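Local coordinates for protein alpha-1,3-glucanase (Paenibacillus glycanilyticus, PDB 6K0P) that probably hydrolyses alpha-1,3-glucan, as a family 87 glycoside hydrolase whose catalytic domain binds nigerose in several pockets, at residues Pro534-Asn547 with Gln559-Trp573. The protein carries 1 engineered substitution. Sequence-based numbering, arbitrary orientation. Where two conformers were deposited one is given.
Sequences PAYGGASFTNVKVN and QSPNFTVTRVSGNNW. With SO4 (sulfate ion), chain E.
The amide of Asn562 stacks on one face of the Tyr536 ring, their planes 7° apart. Asn562 CB sits over the ring centre, 3.6 Å from the Tyr536 centroid. Asn562 CG and OD1 reach on toward CZ and OH of Tyr536. Two waters donate to Asn562 OD1 and help fix the amide. A leucine in place of Tyr536 would probably leave the Asn562 amide without its flat partner and freer to turn.

Gly538 CA lies over one face of the Phe563 ring, 3.5 Å from its centroid; Ala535 CB approaches the same ring obliquely. Phe541 takes the edge of Trp573 on one face, a T-shaped pair with planes at 88°, and has Thr566 O at its edge. With CG between its backbone N and carbonyl carbon (chi1 52°), Trp573 also directs NE1 to Val544 O, 2.8 Å away and nearly in the indole plane. Ile522 of strand 520-524 touches both Phe541 and Trp573.

Strands 537-541 and 563-569 pair in parallel, as in the right-handed beta-helix of the pectate lyase-like clan. Asn543 N still bonds Ser569 O at the corner. The Asn571 amide spans that corner: ND2 donates to Phe541 O, which also accepts from Val568 N, and OD1 accepts from Val544 N. Asn572 OD1 accepts from Val546 N on a lone pair, and its ND2 returns a bond to Val546 O, 3.0 Å away. Lys545 NZ donates a hydrogen bond to Gly570 O, 2.8 Å away. The C-terminal tail thus serves backbone groups of Phe541, Val544 and Val546 at the end of the beta-helix, largely with side-chain amides and the indole N-H in place of strand pairing.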
loop_
_atom_site.group_PDB
_atom_site.type_symbol
_atom_site.label_atom_id
_atom_site.label_comp_id
_atom_site.label_asym_id
_atom_site.label_seq_id
_atom_site.Cartn_x
_atom_site.Cartn_y
_atom_site.Cartn_z
ATOM N N PRO A 534 -11.753 7.228 -28.434
ATOM C CA PRO A 534 -11.962 5.854 -27.954
ATOM C C PRO A 534 -10.717 4.980 -28.114
ATOM O O PRO A 534 -9.678 5.403 -28.623
ATOM C CB PRO A 534 -13.103 5.356 -28.842
ATOM C CG PRO A 534 -12.938 6.139 -30.122
ATOM C CD PRO A 534 -12.414 7.484 -29.729
ATOM N N ALA A 535 -10.851 3.728 -27.681
ATOM C CA ALA A 535 -9.707 2.835 -27.552
ATOM C C ALA A 535 -9.385 2.161 -28.880
ATOM O O ALA A 535 -10.266 1.947 -29.723
ATOM C CB ALA A 535 -9.981 1.764 -26.496
ATOM N N TYR A 536 -8.109 1.808 -29.049
ATOM C CA TYR A 536 -7.594 1.223 -30.282
ATOM C C TYR A 536 -7.020 -0.159 -30.012
ATOM O O TYR A 536 -6.209 -0.333 -29.093
ATOM C CB TYR A 536 -6.508 2.110 -30.896
ATOM C CG TYR A 536 -7.083 3.242 -31.714
ATOM C CD1 TYR A 536 -7.769 4.294 -31.104
ATOM C CD2 TYR A 536 -6.956 3.252 -33.096
ATOM C CE1 TYR A 536 -8.310 5.325 -31.861
ATOM C CE2 TYR A 536 -7.501 4.275 -33.856
ATOM C CZ TYR A 536 -8.171 5.302 -33.233
ATOM O OH TYR A 536 -8.698 6.318 -34.003
ATOM N N GLY A 537 -7.420 -1.128 -30.831
ATOM C CA GLY A 537 -6.896 -2.478 -30.747
ATOM C C GLY A 537 -7.987 -3.448 -30.353
ATOM O O GLY A 537 -8.986 -3.590 -31.062
ATOM N N GLY A 538 -7.828 -4.116 -29.224
ATOM C CA GLY A 538 -8.886 -4.990 -28.754
ATOM C C GLY A 538 -8.438 -5.758 -27.532
ATOM O O GLY A 538 -7.308 -5.612 -27.052
ATOM N N ALA A 539 -9.357 -6.579 -27.027
ATOM C CA ALA A 539 -9.062 -7.452 -25.900
ATOM C C ALA A 539 -9.949 -8.681 -25.984
ATOM O O ALA A 539 -11.077 -8.610 -26.481
ATOM C CB ALA A 539 -9.287 -6.745 -24.553
ATOM N N SER A 540 -9.434 -9.801 -25.489
ATOM C CA SER A 540 -10.163 -11.062 -25.456
ATOM C C SER A 540 -10.636 -11.351 -24.039
ATOM O O SER A 540 -9.946 -11.037 -23.064
ATOM C CB SER A 540 -9.271 -12.208 -25.928
ATOM O OG SER A 540 -8.830 -11.989 -27.255
ATOM N N PHE A 541 -11.816 -11.963 -23.939
ATOM C CA PHE A 541 -12.458 -12.262 -22.664
ATOM C C PHE A 541 -12.898 -13.715 -22.664
ATOM O O PHE A 541 -13.653 -14.137 -23.545
ATOM C CB PHE A 541 -13.659 -11.340 -22.436
ATOM C CG PHE A 541 -13.295 -9.883 -22.437
ATOM C CD1 PHE A 541 -13.104 -9.202 -23.632
ATOM C CD2 PHE A 541 -13.097 -9.201 -21.243
ATOM C CE1 PHE A 541 -12.745 -7.865 -23.644
ATOM C CE2 PHE A 541 -12.745 -7.866 -21.242
ATOM C CZ PHE A 541 -12.561 -7.191 -22.442
ATOM N N THR A 542 -12.421 -14.476 -21.685
ATOM C CA THR A 542 -12.801 -15.871 -21.503
ATOM C C THR A 542 -13.267 -16.028 -20.065
ATOM O O THR A 542 -12.522 -15.704 -19.136
ATOM C CB THR A 542 -11.602 -16.784 -21.755
ATOM O OG1 THR A 542 -11.051 -16.509 -23.047
ATOM C CG2 THR A 542 -12.015 -18.252 -21.676
ATOM N N ASN A 543 -14.488 -16.523 -19.879
ATOM C CA ASN A 543 -15.014 -16.789 -18.541
ATOM C C ASN A 543 -14.990 -15.531 -17.672
ATOM O O ASN A 543 -14.555 -15.551 -16.517
ATOM C CB ASN A 543 -14.279 -17.951 -17.868
ATOM C CG ASN A 543 -15.035 -18.496 -16.677
ATOM O OD1 ASN A 543 -16.264 -18.432 -16.629
ATOM N ND2 ASN A 543 -14.306 -19.025 -15.700
ATOM N N VAL A 544 -15.464 -14.426 -18.240
ATOM C CA VAL A 544 -15.578 -13.162 -17.518
ATOM C C VAL A 544 -17.057 -12.955 -17.207
ATOM O O VAL A 544 -17.883 -12.804 -18.117
ATOM C CB VAL A 544 -14.979 -11.993 -18.309
ATOM C CG1 VAL A 544 -15.196 -10.676 -17.558
ATOM C CG2 VAL A 544 -13.479 -12.226 -18.553
ATOM N N LYS A 545 -17.398 -12.976 -15.921
ATOM C CA LYS A 545 -18.772 -12.810 -15.465
ATOM C C LYS A 545 -18.950 -11.411 -14.889
ATOM O O LYS A 545 -18.139 -10.963 -14.071
ATOM C CB LYS A 545 -19.109 -13.850 -14.394
ATOM C CG LYS A 545 -19.079 -15.305 -14.880
ATOM C CD LYS A 545 -19.982 -15.497 -16.101
ATOM C CE LYS A 545 -20.352 -16.964 -16.307
ATOM N NZ LYS A 545 -19.187 -17.801 -16.690
ATOM N N VAL A 546 -20.003 -10.721 -15.320
ATOM C CA VAL A 546 -20.406 -9.449 -14.731
ATOM C C VAL A 546 -21.732 -9.678 -14.024
ATOM O O VAL A 546 -22.720 -10.072 -14.661
ATOM C CB VAL A 546 -20.524 -8.343 -15.787
ATOM C CG1 VAL A 546 -21.053 -7.063 -15.154
ATOM C CG2 VAL A 546 -19.181 -8.094 -16.459
ATOM N N ASN A 547 -21.763 -9.434 -12.715
ATOM C CA ASN A 547 -22.923 -9.766 -11.892
ATOM C C ASN A 547 -23.486 -8.507 -11.254
ATOM O O ASN A 547 -22.772 -7.790 -10.546
ATOM C CB ASN A 547 -22.542 -10.783 -10.818
ATOM C CG ASN A 547 -21.961 -12.042 -11.402
ATOM O OD1 ASN A 547 -22.545 -12.648 -12.308
ATOM N ND2 ASN A 547 -20.792 -12.438 -10.911
ATOM N N GLN A 559 -19.540 2.523 -29.529
ATOM C CA GLN A 559 -18.903 3.810 -29.778
ATOM C C GLN A 559 -17.396 3.708 -29.924
ATOM O O GLN A 559 -16.718 4.741 -29.983
ATOM C CB GLN A 559 -19.228 4.792 -28.650
ATOM C CG GLN A 559 -20.698 5.080 -28.479
ATOM C CD GLN A 559 -20.950 5.909 -27.243
ATOM O OE1 GLN A 559 -20.837 7.138 -27.275
ATOM N NE2 GLN A 559 -21.247 5.238 -26.130
ATOM N N SER A 560 -16.860 2.491 -29.970
ATOM C CA SER A 560 -15.420 2.262 -30.066
ATOM C C SER A 560 -15.133 1.465 -31.332
ATOM O O SER A 560 -14.835 0.260 -31.273
ATOM C CB SER A 560 -14.879 1.589 -28.808
ATOM O OG SER A 560 -15.317 2.292 -27.650
ATOM N N PRO A 561 -15.214 2.115 -32.503
ATOM C CA PRO A 561 -15.083 1.388 -33.774
ATOM C C PRO A 561 -13.679 0.902 -34.073
ATOM O O PRO A 561 -13.518 0.121 -35.019
ATOM C CB PRO A 561 -15.538 2.421 -34.813
ATOM C CG PRO A 561 -15.193 3.732 -34.208
ATOM C CD PRO A 561 -15.427 3.560 -32.714
ATOM N N ASN A 562 -12.667 1.337 -33.319
ATOM C CA ASN A 562 -11.288 0.907 -33.517
ATOM C C ASN A 562 -10.866 -0.177 -32.532
ATOM O O ASN A 562 -9.686 -0.552 -32.511
ATOM C CB ASN A 562 -10.337 2.102 -33.382
ATOM C CG ASN A 562 -10.878 3.359 -34.036
ATOM O OD1 ASN A 562 -11.481 4.217 -33.377
ATOM N ND2 ASN A 562 -10.659 3.480 -35.343
ATOM N N PHE A 563 -11.792 -0.671 -31.710
ATOM C CA PHE A 563 -11.500 -1.619 -30.641
ATOM C C PHE A 563 -12.418 -2.820 -30.794
ATOM O O PHE A 563 -13.638 -2.655 -30.905
ATOM C CB PHE A 563 -11.746 -0.973 -29.269
ATOM C CG PHE A 563 -11.211 -1.783 -28.107
ATOM C CD1 PHE A 563 -9.920 -1.579 -27.661
ATOM C CD2 PHE A 563 -11.995 -2.739 -27.463
ATOM C CE1 PHE A 563 -9.411 -2.302 -26.586
ATOM C CE2 PHE A 563 -11.481 -3.467 -26.382
ATOM C CZ PHE A 563 -10.188 -3.240 -25.956
ATOM N N THR A 564 -11.843 -4.020 -30.796
ATOM C CA THR A 564 -12.617 -5.250 -30.944
ATOM C C THR A 564 -12.649 -6.009 -29.624
ATOM O O THR A 564 -11.605 -6.440 -29.121
ATOM C CB THR A 564 -12.039 -6.135 -32.049
ATOM O OG1 THR A 564 -12.147 -5.452 -33.304
ATOM C CG2 THR A 564 -12.798 -7.454 -32.110
ATOM N N VAL A 565 -13.843 -6.167 -29.069
ATOM C CA VAL A 565 -14.073 -7.043 -27.926
ATOM C C VAL A 565 -14.275 -8.449 -28.472
ATOM O O VAL A 565 -15.165 -8.676 -29.300
ATOM C CB VAL A 565 -15.315 -6.594 -27.137
ATOM C CG1 VAL A 565 -15.598 -7.549 -25.973
ATOM C CG2 VAL A 565 -15.163 -5.164 -26.648
ATOM N N THR A 566 -13.452 -9.390 -28.033
ATOM C CA THR A 566 -13.583 -10.792 -28.430
ATOM C C THR A 566 -14.125 -11.590 -27.251
ATOM O O THR A 566 -13.444 -11.743 -26.233
ATOM C CB THR A 566 -12.247 -11.360 -28.902
ATOM O OG1 THR A 566 -11.816 -10.643 -30.065
ATOM C CG2 THR A 566 -12.388 -12.844 -29.252
ATOM N N ARG A 567 -15.342 -12.113 -27.398
ATOM C CA ARG A 567 -15.953 -12.973 -26.385
ATOM C C ARG A 567 -15.627 -14.410 -26.770
ATOM O O ARG A 567 -16.319 -15.031 -27.578
ATOM C CB ARG A 567 -17.458 -12.745 -26.338
ATOM C CG ARG A 567 -17.885 -11.360 -25.854
ATOM C CD ARG A 567 -19.333 -11.115 -26.241
ATOM N NE ARG A 567 -19.910 -9.899 -25.670
ATOM C CZ ARG A 567 -19.734 -8.677 -26.168
ATOM N NH1 ARG A 567 -18.973 -8.482 -27.240
ATOM N NH2 ARG A 567 -20.309 -7.638 -25.583
ATOM N N VAL A 568 -14.551 -14.947 -26.197
ATOM C CA VAL A 568 -14.108 -16.289 -26.567
ATOM C C VAL A 568 -15.140 -17.329 -26.143
ATOM O O VAL A 568 -15.653 -18.096 -26.968
ATOM C CB VAL A 568 -12.713 -16.580 -25.983
ATOM C CG1 VAL A 568 -12.260 -17.975 -26.386
ATOM C CG2 VAL A 568 -11.711 -15.531 -26.458
ATOM N N SER A 569 -15.467 -17.357 -24.856
ATOM C CA SER A 569 -16.424 -18.292 -24.285
ATOM C C SER A 569 -16.668 -17.883 -22.841
ATOM O O SER A 569 -15.860 -17.166 -22.238
ATOM C CB SER A 569 -15.896 -19.728 -24.319
ATOM O OG SER A 569 -14.730 -19.863 -23.519
ATOM N N GLY A 570 -17.794 -18.341 -22.298
ATOM C CA GLY A 570 -18.044 -18.240 -20.873
ATOM C C GLY A 570 -18.375 -16.861 -20.346
ATOM O O GLY A 570 -18.311 -16.651 -19.132
ATOM N N ASN A 571 -18.731 -15.913 -21.207
ATOM C CA ASN A 571 -19.068 -14.563 -20.772
ATOM C C ASN A 571 -20.581 -14.395 -20.717
ATOM O O ASN A 571 -21.298 -14.853 -21.613
ATOM C CB ASN A 571 -18.460 -13.516 -21.712
ATOM C CG ASN A 571 -16.962 -13.713 -21.919
ATOM O OD1 ASN A 571 -16.172 -13.572 -20.986
ATOM N ND2 ASN A 571 -16.566 -14.038 -23.148
ATOM N N ASN A 572 -21.072 -13.735 -19.667
ATOM C CA ASN A 572 -22.508 -13.487 -19.525
ATOM C C ASN A 572 -22.899 -12.071 -19.945
ATOM O O ASN A 572 -23.799 -11.448 -19.364
ATOM C CB ASN A 572 -22.991 -13.821 -18.115
ATOM C CG ASN A 572 -22.523 -12.819 -17.080
ATOM O OD1 ASN A 572 -21.508 -12.154 -17.271
ATOM N ND2 ASN A 572 -23.270 -12.697 -15.981
ATOM N N TRP A 573 -22.234 -11.551 -20.977
ATOM C CA TRP A 573 -22.459 -10.196 -21.462
ATOM C C TRP A 573 -21.940 -10.093 -22.897
ATOM O O TRP A 573 -22.069 -9.035 -23.526
ATOM C CB TRP A 573 -21.724 -9.186 -20.571
ATOM C CG TRP A 573 -20.293 -9.566 -20.427
ATOM C CD1 TRP A 573 -19.759 -10.417 -19.503
ATOM C CD2 TRP A 573 -19.211 -9.163 -21.275
ATOM N NE1 TRP A 573 -18.406 -10.558 -19.715
ATOM C CE2 TRP A 573 -18.048 -9.799 -20.797
ATOM C CE3 TRP A 573 -19.110 -8.321 -22.388
ATOM C CZ2 TRP A 573 -16.802 -9.629 -21.399
ATOM C CZ3 TRP A 573 -17.863 -8.146 -22.982
ATOM C CH2 TRP A 573 -16.732 -8.804 -22.488
HETATM S S SO4 E . -22.319 1.657 -26.313
HETATM O O1 SO4 E . -21.205 2.405 -26.857
HETATM O O2 SO4 E . -23.565 2.263 -26.836
HETATM O O3 SO4 E . -22.261 0.260 -26.708
HETATM O O4 SO4 E . -22.341 1.689 -24.845
HETATM O O HOH W 1 -13.097 2.911 -26.193
HETATM O O HOH W 2 -12.486 3.019 -31.083
HETATM O O HOH W 3 -11.983 6.839 -33.709
HETATM O O HOH W 4 -23.960 -9.358 -17.064
#